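Side-chain contact in hypothetical protein MJ0764 (Methanocaldococcus jannaschii, PDB 2B8M), which is of unknown function but adopts the double-stranded beta-helix fold of RmlC-like cupins and forms a two-subunit assembly: residues V76-P79 with F80-M84. Residues are numbered along the deposited sequence; the frame is centred on the assembly and turned at random.
Sequences VYVP and FNVKM
Phe80 follows Pro79 into the turn joining strand 74-78 to strand 83-87, its CB beside the proline's carbonyl end. Its side chain sets out away from 76-79, and the ring touches Leu107. Asn81 adopts a left-handed backbone conformation and turns the chain back; its side-chain CG sits over one face of the Phe80 ring, offset toward the rim, 3.8 Å above the plane. Val82 then points toward 76-79 and splits its two methyls between two partners. Val82 CG1, anti to its own backbone N (chi1 170°), meets Val78 CG1 at 3.8 Å. Val82 CG2 comes up against the proline ring, 3.8 Å from Pro79 CB. The same methyl, Val82 CG2, lies 3.3 Å from Pro79 O. On the strand that leaves the turn, Met84, a selenomethionine, brings SE to 4.3 Å from Val78 CG1, so this one valine methyl touches both Val82 and Met84. Leu62 of strand 57-62 touches Val78 and Met84, while Ile3 of the second subunit packs on Pro79 and Val82. Pro79 O and Val82 N both bond Ser45 OG, which bridges the two limbs of the turn, and Lys83 N bonds Glu63 OE2. With no hydrogen bond between 76-79 and 80-84, side chain meets side chain by van der Waals contact in this cupin connection, and one methyl also rests against the Pro79 carbonyl.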
loop_
_atom_site.group_PDB
_atom_site.type_symbol
_atom_site.label_atom_id
_atom_site.label_comp_id
_atom_site.label_asym_id
_atom_site.label_seq_id
_atom_site.Cartn_x
_atom_site.Cartn_y
_atom_site.Cartn_z
ATOM N N VAL A 76 -3.514 -0.282 -9.293
ATOM C CA VAL A 76 -3.061 -0.436 -10.667
ATOM C C VAL A 76 -1.636 -0.968 -10.688
ATOM O O VAL A 76 -0.718 -0.354 -10.124
ATOM C CB VAL A 76 -3.135 0.887 -11.454
ATOM C CG1 VAL A 76 -2.656 0.655 -12.921
ATOM C CG2 VAL A 76 -4.508 1.500 -11.419
ATOM N N TYR A 77 -1.446 -2.098 -11.362
ATOM C CA TYR A 77 -0.138 -2.707 -11.573
ATOM C C TYR A 77 0.521 -2.136 -12.812
ATOM O O TYR A 77 -0.097 -2.114 -13.881
ATOM C CB TYR A 77 -0.290 -4.202 -11.796
ATOM C CG TYR A 77 0.944 -4.903 -12.310
ATOM C CD1 TYR A 77 2.122 -4.914 -11.581
ATOM C CD2 TYR A 77 0.916 -5.566 -13.528
ATOM C CE1 TYR A 77 3.238 -5.600 -12.059
ATOM C CE2 TYR A 77 2.013 -6.251 -14.009
ATOM C CZ TYR A 77 3.167 -6.273 -13.273
ATOM O OH TYR A 77 4.250 -6.944 -13.801
ATOM N N VAL A 78 1.766 -1.698 -12.677
ATOM C CA VAL A 78 2.586 -1.310 -13.844
ATOM C C VAL A 78 3.817 -2.209 -13.805
ATOM O O VAL A 78 4.521 -2.239 -12.819
ATOM C CB VAL A 78 3.062 0.165 -13.835
ATOM C CG1 VAL A 78 3.868 0.462 -15.090
ATOM C CG2 VAL A 78 1.892 1.107 -13.707
ATOM N N PRO A 79 4.070 -2.946 -14.879
ATOM C CA PRO A 79 5.258 -3.771 -14.905
ATOM C C PRO A 79 6.558 -2.964 -14.830
ATOM O O PRO A 79 6.603 -1.783 -15.181
ATOM C CB PRO A 79 5.137 -4.517 -16.256
ATOM C CG PRO A 79 3.712 -4.363 -16.667
ATOM C CD PRO A 79 3.251 -3.089 -16.095
ATOM N N PHE A 80 7.611 -3.667 -14.441
ATOM C CA PHE A 80 8.990 -3.239 -14.567
ATOM C C PHE A 80 9.372 -2.854 -16.006
ATOM O O PHE A 80 9.002 -3.527 -16.980
ATOM C CB PHE A 80 9.864 -4.369 -14.010
ATOM C CG PHE A 80 11.321 -4.195 -14.217
ATOM C CD1 PHE A 80 11.997 -3.125 -13.653
ATOM C CD2 PHE A 80 12.028 -5.102 -14.979
ATOM C CE1 PHE A 80 13.353 -2.975 -13.834
ATOM C CE2 PHE A 80 13.396 -4.959 -15.171
ATOM C CZ PHE A 80 14.059 -3.881 -14.589
ATOM N N ASN A 81 10.143 -1.764 -16.099
ATOM C CA ASN A 81 10.724 -1.272 -17.317
ATOM C C ASN A 81 9.705 -0.772 -18.303
ATOM O O ASN A 81 9.838 -1.001 -19.506
ATOM C CB ASN A 81 11.600 -2.354 -17.961
ATOM C CG ASN A 81 13.050 -2.079 -17.784
ATOM O OD1 ASN A 81 13.468 -0.927 -17.713
ATOM N ND2 ASN A 81 13.850 -3.144 -17.724
ATOM N N VAL A 82 8.727 -0.049 -17.793
ATOM C CA VAL A 82 7.641 0.511 -18.579
ATOM C C VAL A 82 7.649 2.049 -18.408
ATOM O O VAL A 82 7.688 2.562 -17.263
ATOM C CB VAL A 82 6.270 -0.070 -18.112
ATOM C CG1 VAL A 82 5.089 0.673 -18.731
ATOM C CG2 VAL A 82 6.154 -1.543 -18.442
ATOM N N LYS A 83 7.560 2.770 -19.519
ATOM C CA LYS A 83 7.501 4.223 -19.498
ATOM C C LYS A 83 6.153 4.674 -19.004
ATOM O O LYS A 83 5.108 4.263 -19.566
ATOM C CB LYS A 83 7.730 4.800 -20.877
ATOM C CG LYS A 83 7.839 6.298 -20.886
ATOM C CD LYS A 83 8.529 6.816 -22.132
ATOM C CE LYS A 83 7.903 6.320 -23.415
ATOM N NZ LYS A 83 8.501 6.918 -24.614
HETATM N N MSE A 84 6.175 5.469 -17.945
HETATM C CA MSE A 84 4.947 5.932 -17.330
HETATM C C MSE A 84 4.932 7.404 -16.979
HETATM O O MSE A 84 5.970 8.050 -16.726
HETATM C CB MSE A 84 4.656 5.172 -16.042
HETATM C CG MSE A 84 5.779 5.269 -15.029
HETATM SE SE MSE A 84 5.532 4.054 -13.506
HETATM C CE MSE A 84 3.962 4.797 -12.857
#